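Local atomic coordinates of beta sliding clamp (Bartonella birtlesii LL-WM9, PDB entry 6PTR), a protein that probably encircles DNA as a ring-shaped head-to-tail homodimer, tethering DNA polymerases and other proteins to it and making synthesis processive. Residues Lys20-Val25 with Tyr80-Ile85; Met107-Val110 with His115-Leu118; Ser336-Asp341 with Tyr374-Val379. All coordinates share one frame; numbering follows the deposited sequence. Where two conformers were deposited one is given.

Contact 1: Lys20-Val25 with Tyr80-Ile85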
loop_
_atom_site.group_PDB
_atom_site.type_symbol
_atom_site.label_atom_id
_atom_site.label_comp_id
_atom_site.label_asym_id
_atom_site.label_seq_id
_atom_site.Cartn_x
_atom_site.Cartn_y
_atom_site.Cartn_z
ATOM N N LYS C 20 18.011 12.768 3.865
ATOM C CA LYS C 20 16.983 13.798 3.786
ATOM C C LYS C 20 17.093 14.587 2.491
ATOM O O LYS C 20 16.087 14.814 1.809
ATOM C CB LYS C 20 17.077 14.739 4.988
ATOM C CG LYS C 20 15.935 15.749 5.022
ATOM C CD LYS C 20 15.905 16.546 6.318
ATOM C CE LYS C 20 14.655 17.423 6.401
ATOM N NZ LYS C 20 13.413 16.637 6.663
ATOM N N SER C 21 18.310 15.003 2.127
ATOM C CA SER C 21 18.483 15.794 0.913
ATOM C C SER C 21 18.183 14.963 -0.326
ATOM O O SER C 21 17.462 15.414 -1.228
ATOM C CB SER C 21 19.903 16.372 0.851
ATOM O OG SER C 21 20.168 17.204 1.979
ATOM N N LEU C 22 18.704 13.732 -0.376
ATOM C CA LEU C 22 18.408 12.839 -1.488
ATOM C C LEU C 22 16.911 12.594 -1.613
ATOM O O LEU C 22 16.386 12.500 -2.724
ATOM C CB LEU C 22 19.142 11.508 -1.304
ATOM C CG LEU C 22 19.184 10.529 -2.471
ATOM C CD1 LEU C 22 19.745 11.185 -3.730
ATOM C CD2 LEU C 22 20.009 9.309 -2.075
ATOM N N GLY C 23 16.208 12.471 -0.483
ATOM C CA GLY C 23 14.778 12.262 -0.544
ATOM C C GLY C 23 14.061 13.407 -1.224
ATOM O O GLY C 23 13.048 13.200 -1.897
ATOM N N ARG C 24 14.597 14.620 -1.088
ATOM C CA ARG C 24 13.962 15.781 -1.693
ATOM C C ARG C 24 14.153 15.830 -3.201
ATOM O O ARG C 24 13.337 16.448 -3.893
ATOM C CB ARG C 24 14.490 17.059 -1.042
ATOM C CG ARG C 24 13.921 17.287 0.373
ATOM C CD ARG C 24 14.554 18.486 1.082
ATOM N NE ARG C 24 13.906 18.836 2.341
ATOM C CZ ARG C 24 14.297 19.833 3.127
ATOM N NH1 ARG C 24 15.348 20.572 2.791
ATOM N NH2 ARG C 24 13.640 20.096 4.249
ATOM N N VAL C 25 15.205 15.208 -3.744
ATOM C CA VAL C 25 15.477 15.400 -5.169
ATOM C C VAL C 25 15.091 14.175 -5.990
ATOM O O VAL C 25 14.628 14.303 -7.130
ATOM C CB VAL C 25 16.952 15.770 -5.422
ATOM C CG1 VAL C 25 17.341 16.958 -4.565
ATOM C CG2 VAL C 25 17.843 14.604 -5.143
ATOM N N TYR C 80 17.143 6.138 -7.728
ATOM C CA TYR C 80 16.346 5.279 -6.859
ATOM C C TYR C 80 17.223 4.237 -6.176
ATOM O O TYR C 80 17.011 3.920 -5.000
ATOM C CB TYR C 80 15.212 4.634 -7.644
ATOM C CG TYR C 80 14.092 5.638 -7.867
ATOM C CD1 TYR C 80 13.165 5.906 -6.866
ATOM C CD2 TYR C 80 13.977 6.329 -9.065
ATOM C CE1 TYR C 80 12.153 6.831 -7.057
ATOM C CE2 TYR C 80 12.962 7.242 -9.269
ATOM C CZ TYR C 80 12.060 7.497 -8.256
ATOM O OH TYR C 80 11.056 8.424 -8.454
ATOM N N LEU C 81 18.223 3.715 -6.890
ATOM C CA LEU C 81 19.169 2.780 -6.277
ATOM C C LEU C 81 19.943 3.445 -5.150
ATOM O O LEU C 81 20.101 2.872 -4.064
ATOM C CB LEU C 81 20.148 2.246 -7.322
ATOM C CG LEU C 81 21.266 1.341 -6.790
ATOM C CD1 LEU C 81 20.675 0.130 -6.025
ATOM C CD2 LEU C 81 22.149 0.860 -7.942
ATOM N N LEU C 82 20.464 4.649 -5.395
ATOM C CA LEU C 82 21.197 5.331 -4.335
ATOM C C LEU C 82 20.300 5.575 -3.134
ATOM O O LEU C 82 20.713 5.354 -1.995
ATOM C CB LEU C 82 21.761 6.647 -4.839
ATOM C CG LEU C 82 22.559 7.449 -3.820
ATOM C CD1 LEU C 82 23.784 6.661 -3.317
ATOM C CD2 LEU C 82 22.983 8.766 -4.446
ATOM N N TYR C 83 19.059 6.020 -3.373
ATOM C CA TYR C 83 18.123 6.236 -2.267
ATOM C C TYR C 83 17.875 4.946 -1.490
ATOM O O TYR C 83 17.897 4.936 -0.252
ATOM C CB TYR C 83 16.794 6.798 -2.790
ATOM C CG TYR C 83 15.870 7.233 -1.671
ATOM C CD1 TYR C 83 16.122 8.402 -0.976
ATOM C CD2 TYR C 83 14.768 6.465 -1.299
ATOM C CE1 TYR C 83 15.296 8.818 0.054
ATOM C CE2 TYR C 83 13.922 6.873 -0.261
ATOM C CZ TYR C 83 14.200 8.060 0.407
ATOM O OH TYR C 83 13.396 8.496 1.448
ATOM N N ASP C 84 17.621 3.840 -2.200
ATOM C CA ASP C 84 17.347 2.586 -1.507
ATOM C C ASP C 84 18.553 2.131 -0.694
ATOM O O ASP C 84 18.390 1.563 0.395
ATOM C CB ASP C 84 16.925 1.511 -2.509
ATOM C CG ASP C 84 15.555 1.780 -3.118
ATOM O OD1 ASP C 84 14.745 2.502 -2.499
ATOM O OD2 ASP C 84 15.283 1.264 -4.221
ATOM N N ILE C 85 19.768 2.373 -1.192
ATOM C CA ILE C 85 20.964 2.009 -0.436
ATOM C C ILE C 85 21.064 2.842 0.840
ATOM O O ILE C 85 21.183 2.304 1.950
ATOM C CB ILE C 85 22.223 2.165 -1.312
ATOM C CG1 ILE C 85 22.272 1.058 -2.368
ATOM C CG2 ILE C 85 23.494 2.201 -0.444
ATOM C CD1 ILE C 85 23.289 1.356 -3.478
#

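Contact 2: Met107-Val110 with His115-Leu118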
loop_
_atom_site.group_PDB
_atom_site.type_symbol
_atom_site.label_atom_id
_atom_site.label_comp_id
_atom_site.label_asym_id
_atom_site.label_seq_id
_atom_site.Cartn_x
_atom_site.Cartn_y
_atom_site.Cartn_z
ATOM N N MET C 107 31.317 4.929 -8.783
ATOM C CA MET C 107 31.375 5.586 -7.488
ATOM C C MET C 107 31.380 4.535 -6.392
ATOM O O MET C 107 30.606 3.576 -6.434
ATOM C CB MET C 107 30.204 6.536 -7.260
ATOM C CG MET C 107 30.379 7.380 -5.986
ATOM S SD MET C 107 28.976 8.457 -5.624
ATOM C CE MET C 107 27.737 7.258 -5.129
ATOM N N SER C 108 32.266 4.719 -5.428
ATOM C CA SER C 108 32.314 3.888 -4.238
ATOM C C SER C 108 31.475 4.514 -3.136
ATOM O O SER C 108 31.482 5.736 -2.939
ATOM C CB SER C 108 33.769 3.723 -3.784
ATOM O OG SER C 108 33.861 3.209 -2.473
ATOM N N ILE C 109 30.740 3.667 -2.415
ATOM C CA ILE C 109 29.993 4.075 -1.237
ATOM C C ILE C 109 30.463 3.188 -0.105
ATOM O O ILE C 109 30.321 1.963 -0.189
ATOM C CB ILE C 109 28.483 3.932 -1.430
ATOM C CG1 ILE C 109 27.989 4.689 -2.668
ATOM C CG2 ILE C 109 27.760 4.392 -0.185
ATOM C CD1 ILE C 109 26.591 4.313 -3.032
ATOM N N VAL C 110 31.033 3.782 0.944
ATOM C CA VAL C 110 31.518 3.006 2.080
ATOM C C VAL C 110 30.821 3.484 3.345
ATOM O O VAL C 110 30.818 4.681 3.653
ATOM C CB VAL C 110 33.048 3.108 2.234
ATOM C CG1 VAL C 110 33.492 2.423 3.506
ATOM C CG2 VAL C 110 33.739 2.472 1.027
ATOM N N HIS C 115 30.364 -1.825 1.527
ATOM C CA HIS C 115 31.022 -1.133 0.417
ATOM C C HIS C 115 30.302 -1.446 -0.880
ATOM O O HIS C 115 30.244 -2.610 -1.295
ATOM C CB HIS C 115 32.501 -1.538 0.334
ATOM C CG HIS C 115 33.188 -1.077 -0.917
ATOM N ND1 HIS C 115 34.111 -1.855 -1.588
ATOM C CD2 HIS C 115 33.098 0.081 -1.615
ATOM C CE1 HIS C 115 34.549 -1.200 -2.648
ATOM N NE2 HIS C 115 33.954 -0.022 -2.685
ATOM N N PHE C 116 29.768 -0.405 -1.527
ATOM C CA PHE C 116 29.143 -0.516 -2.843
ATOM C C PHE C 116 30.061 0.104 -3.891
ATOM O O PHE C 116 30.747 1.087 -3.618
ATOM C CB PHE C 116 27.790 0.213 -2.891
ATOM C CG PHE C 116 26.756 -0.339 -1.941
ATOM C CD1 PHE C 116 26.682 0.117 -0.632
ATOM C CD2 PHE C 116 25.854 -1.304 -2.370
ATOM C CE1 PHE C 116 25.729 -0.407 0.260
ATOM C CE2 PHE C 116 24.908 -1.829 -1.495
ATOM C CZ PHE C 116 24.837 -1.367 -0.184
ATOM N N GLN C 117 30.092 -0.486 -5.080
ATOM C CA GLN C 117 30.709 0.131 -6.253
ATOM C C GLN C 117 29.602 0.249 -7.290
ATOM O O GLN C 117 29.090 -0.774 -7.760
ATOM C CB GLN C 117 31.866 -0.710 -6.790
ATOM C CG GLN C 117 33.113 -0.676 -5.953
ATOM C CD GLN C 117 33.920 0.582 -6.200
ATOM O OE1 GLN C 117 33.815 1.196 -7.261
ATOM N NE2 GLN C 117 34.728 0.970 -5.225
ATOM N N LEU C 118 29.212 1.475 -7.632
ATOM C CA LEU C 118 28.049 1.681 -8.494
ATOM C C LEU C 118 28.485 2.201 -9.857
ATOM O O LEU C 118 29.300 3.120 -9.946
ATOM C CB LEU C 118 27.043 2.655 -7.875
ATOM C CG LEU C 118 26.351 2.279 -6.569
ATOM C CD1 LEU C 118 25.258 3.305 -6.279
ATOM C CD2 LEU C 118 25.778 0.868 -6.639
#

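Contact 3: Ser336-Asp341 with Tyr374-Val379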
loop_
_atom_site.group_PDB
_atom_site.type_symbol
_atom_site.label_atom_id
_atom_site.label_comp_id
_atom_site.label_asym_id
_atom_site.label_seq_id
_atom_site.Cartn_x
_atom_site.Cartn_y
_atom_site.Cartn_z
ATOM N N SER C 336 -20.331 11.901 -6.443
ATOM C CA SER C 336 -20.166 11.782 -4.996
ATOM C C SER C 336 -18.709 11.958 -4.578
ATOM O O SER C 336 -18.433 12.520 -3.517
ATOM C CB SER C 336 -20.695 10.427 -4.528
ATOM O OG SER C 336 -20.031 9.366 -5.191
ATOM N N ARG C 337 -17.770 11.433 -5.363
ATOM C CA ARG C 337 -16.364 11.628 -5.035
ATOM C C ARG C 337 -15.990 13.104 -5.084
ATOM O O ARG C 337 -15.229 13.585 -4.241
ATOM C CB ARG C 337 -15.477 10.824 -5.980
ATOM C CG ARG C 337 -13.998 10.927 -5.617
ATOM C CD ARG C 337 -13.752 10.444 -4.187
ATOM N NE ARG C 337 -13.243 11.509 -3.326
ATOM C CZ ARG C 337 -12.997 11.369 -2.025
ATOM N NH1 ARG C 337 -12.510 12.393 -1.319
ATOM N NH2 ARG C 337 -13.236 10.205 -1.429
ATOM N N TYR C 338 -16.510 13.835 -6.066
ATOM C CA TYR C 338 -16.195 15.257 -6.138
ATOM C C TYR C 338 -16.789 16.008 -4.959
ATOM O O TYR C 338 -16.178 16.954 -4.450
ATOM C CB TYR C 338 -16.694 15.850 -7.460
ATOM C CG TYR C 338 -15.998 15.301 -8.696
ATOM C CD1 TYR C 338 -14.852 14.524 -8.592
ATOM C CD2 TYR C 338 -16.496 15.577 -9.973
ATOM C CE1 TYR C 338 -14.201 14.030 -9.728
ATOM C CE2 TYR C 338 -15.868 15.080 -11.118
ATOM C CZ TYR C 338 -14.716 14.314 -10.985
ATOM O OH TYR C 338 -14.081 13.819 -12.103
ATOM N N LEU C 339 -17.992 15.619 -4.517
ATOM C CA LEU C 339 -18.556 16.225 -3.317
ATOM C C LEU C 339 -17.672 15.973 -2.111
ATOM O O LEU C 339 -17.431 16.880 -1.308
ATOM C CB LEU C 339 -19.959 15.680 -3.041
ATOM C CG LEU C 339 -21.129 16.203 -3.860
ATOM C CD1 LEU C 339 -22.350 15.334 -3.533
ATOM C CD2 LEU C 339 -21.405 17.662 -3.539
ATOM N N LEU C 340 -17.171 14.744 -1.961
ATOM C CA LEU C 340 -16.286 14.464 -0.832
ATOM C C LEU C 340 -14.972 15.226 -0.960
ATOM O O LEU C 340 -14.440 15.721 0.040
ATOM C CB LEU C 340 -16.040 12.963 -0.730
ATOM C CG LEU C 340 -17.321 12.208 -0.346
ATOM C CD1 LEU C 340 -17.081 10.717 -0.384
ATOM C CD2 LEU C 340 -17.774 12.642 1.040
ATOM N N ASP C 341 -14.452 15.354 -2.186
ATOM C CA ASP C 341 -13.240 16.149 -2.383
ATOM C C ASP C 341 -13.429 17.566 -1.855
ATOM O O ASP C 341 -12.588 18.079 -1.105
ATOM C CB ASP C 341 -12.850 16.191 -3.867
ATOM C CG ASP C 341 -12.366 14.855 -4.398
ATOM O OD1 ASP C 341 -11.939 13.982 -3.602
ATOM O OD2 ASP C 341 -12.390 14.696 -5.637
ATOM N N TYR C 374 -15.272 27.180 -4.276
ATOM C CA TYR C 374 -15.258 26.027 -5.146
ATOM C C TYR C 374 -16.511 26.045 -6.006
ATOM O O TYR C 374 -17.567 26.543 -5.595
ATOM C CB TYR C 374 -15.178 24.729 -4.340
ATOM C CG TYR C 374 -13.993 24.747 -3.437
ATOM C CD1 TYR C 374 -12.722 24.489 -3.951
ATOM C CD2 TYR C 374 -14.116 25.091 -2.092
ATOM C CE1 TYR C 374 -11.611 24.535 -3.150
ATOM C CE2 TYR C 374 -12.990 25.141 -1.265
ATOM C CZ TYR C 374 -11.743 24.867 -1.812
ATOM O OH TYR C 374 -10.636 24.917 -1.014
ATOM N N VAL C 375 -16.383 25.518 -7.212
ATOM C CA VAL C 375 -17.519 25.353 -8.105
ATOM C C VAL C 375 -17.608 23.883 -8.500
ATOM O O VAL C 375 -16.592 23.235 -8.778
ATOM C CB VAL C 375 -17.387 26.258 -9.345
ATOM C CG1 VAL C 375 -18.636 26.146 -10.224
ATOM C CG2 VAL C 375 -17.148 27.692 -8.949
ATOM N N LEU C 376 -18.825 23.353 -8.527
ATOM C CA LEU C 376 -18.995 21.959 -8.919
ATOM C C LEU C 376 -20.168 21.838 -9.880
ATOM O O LEU C 376 -21.278 22.299 -9.580
ATOM C CB LEU C 376 -19.229 21.078 -7.694
ATOM C CG LEU C 376 -19.421 19.591 -7.997
ATOM C CD1 LEU C 376 -18.160 19.019 -8.618
ATOM C CD2 LEU C 376 -19.786 18.866 -6.709
ATOM N N MET C 377 -19.916 21.204 -11.041
ATOM C CA MET C 377 -20.985 20.987 -12.013
ATOM C C MET C 377 -21.857 19.815 -11.576
ATOM O O MET C 377 -21.343 18.795 -11.124
ATOM C CB MET C 377 -20.400 20.689 -13.399
ATOM C CG MET C 377 -21.414 20.869 -14.565
ATOM S SD MET C 377 -21.929 22.596 -14.679
ATOM C CE MET C 377 -23.126 22.475 -15.997
ATOM N N PRO C 378 -23.171 19.920 -11.694
ATOM C CA PRO C 378 -24.024 18.760 -11.393
ATOM C C PRO C 378 -23.934 17.697 -12.477
ATOM O O PRO C 378 -23.361 17.898 -13.550
ATOM C CB PRO C 378 -25.439 19.338 -11.330
ATOM C CG PRO C 378 -25.369 20.633 -12.059
ATOM C CD PRO C 378 -23.945 21.147 -11.887
ATOM N N VAL C 379 -24.571 16.558 -12.192
ATOM C CA VAL C 379 -24.756 15.498 -13.179
ATOM C C VAL C 379 -26.248 15.168 -13.196
ATOM O O VAL C 379 -26.955 15.380 -12.209
ATOM C CB VAL C 379 -23.927 14.225 -12.879
ATOM C CG1 VAL C 379 -22.412 14.565 -12.783
ATOM C CG2 VAL C 379 -24.395 13.554 -11.594
#

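Contact 1: Lys20-Val25 with Tyr80-Ile85
Leu22 reaches across from helix 15-26 and sets one methyl, CD2, into the angle between Leu82 and Tyr83 on helix 79-88. Leu22 CD2 lies 3.6 Å from Leu82 CG and equally 3.6 Å from Tyr83 CA, so it rests against both a neighbouring side chain and the backbone of the facing helix. The second methyl makes a longer approach, Leu22 CD1 to Leu82 CD2 at 4.1 Å. This part is tight, wholly apolar and roofed by Val41 of strand 40-46, which both leucines touch. The segments run antiparallel but inclined, 148° between their directions, with axes 10.2 Å apart. They belong to the helix pair of the N-terminal domain; in beta clamps such helices line the inside of the ring, packed against the curved outer sheets. Tyr83 holds CG anti to its own N (chi1 -171°), which swings the phenol across to the first helix, where Leu22 CG meets the ring edge. Just as tight is the approach of Tyr83 CE1 to Gly23 CA at 3.5 Å: with no side chain at Gly23, the ring can come right up to the backbone. The looser side begins with Tyr83 itself, which is partly exposed although its ring also stacks with Phe19 and His26. On the far side of helix 15-26, turned from the contact, Lys20 is exposed and Arg24 forms a salt bridge with Glu223.

Contact 2: Met107-Val110 with His115-Leu118
Ile109 lays its terminal methyl against Leu118 of the partner strand, CD1 to CD1 at 3.7 Å, the two side chains crossing on the slant. Closer to the backbone, Ile109 also faces Phe116, CB to CB at 4.1 Å. Met107, Ile109, Phe116 and Leu118 share the buried face of this beta hairpin, the one turned to helix 79-88 and strand 71-78. Four backbone bonds tie the strands in two antiparallel hydrogen-bonded pairs, Met107 with Leu118 and Ile109 with Phe116. Ile109 N gives to Phe116 O at 2.8 Å and Phe116 N returns the bond to Ile109 O. Between these pairs, Ser108 CA approaches Phe116 O at 3.3 Å as a CA-H...O contact.

The other face carries Ser108, Val110, His115 and Gln117, all partly exposed, and its chemistry is mostly polar. Bent at chi2 (-80°), Gln117 folds its amide back over Ser108, where Gln117 NE2 comes within 3.3 Å of Ser108 CB. Gln117 NE2 also donates to His115 NE2 at 2.8 Å, lying in the plane of the imidazole, while the bond leaves the amide plane at a tilt. Ser108 OG sits at the edge of this ring, and Val110 CG2 touches His115 CD2 at 3.6 Å.

Strand 114-119 is the outermost of its four-stranded sheet within the chain, yet His115, Phe116 and Gln117 pair antiparallel with a strand of the second subunit, so the sheet continues through the ring's interface. Because His115 NE2 accepts a hydrogen bond from the Gln117 amide, a neutral imidazole would probably carry its hydrogen on ND1.

Contact 3: Ser336-Asp341 with Tyr374-Val379
The phenol ring of Tyr338 is met by Leu376 near its attachment to the helix: Leu376 CD1 lies 4.1 Å from Tyr338 ring atom CD2 and closer still, 3.7 Å, to Tyr338 CB. The other flat group, the guanidinium of Arg337, has Leu340 CB over the centre of one face and the carboxylate of Asp341 at its edge. Arg337 was deposited in two conformers; in one of them Arg337 NE and NH1 both bond to Asp341 OD1, each at 2.8 Å and from the same face of the carboxylate, a side-on salt bridge one helical turn long. Since the arginine has an alternative, this grip is best taken as partial. Asp341 has a second partner, Arg189, which takes OD2.

From the strand side a single residue, Leu376, makes the contact. It keeps CG anti to its backbone N (chi1 180°) and points its fork at the helix, so that the two methyls divide between neighbouring residues: CD1 goes to Tyr338, while Leu376 CD2 packs on Leu339 CD2 at 3.8 Å. It crosses both side chains at about a right angle. No hydrogen bond links the segments, and the union is purely apolar.

Val375, Met377 and Val379 touch the bound griselimycin, so the end of the strand and the chain following it form part of the antibiotic's site. Strand 372-376 runs between strands 189-196 and 362-366 in the sheet joining the central and C-terminal domains, and helix 336-345 packs against it through Leu376, with Phe334 of strand 330-335 touching both Leu339 and Leu376, and helix 275-285 alongside.

Contacts 1 and 3 are both buried and apolar, helix on helix in contact 1 and helix on strand in contact 3, without a hydrogen bond across them, but they belong to the N-terminal and C-terminal domains, on opposite sides of the chain's centre, with centres about 37 Å apart. Contact 2 is only partly buried and is knit by backbone bonds, with a mostly polar outer face. It adjoins contact 1: Ile85 CG2 meets Phe116 CE1 at 3.5 Å, and Leu81 and Leu82 also pack on the hairpin, so helix 79-88 serves two contacts at once. Both touch the second subunit, contact 2 through strand pairing. Contact 3, about 39 Å from contact 2 between nearest atoms, borders the bound peptide instead.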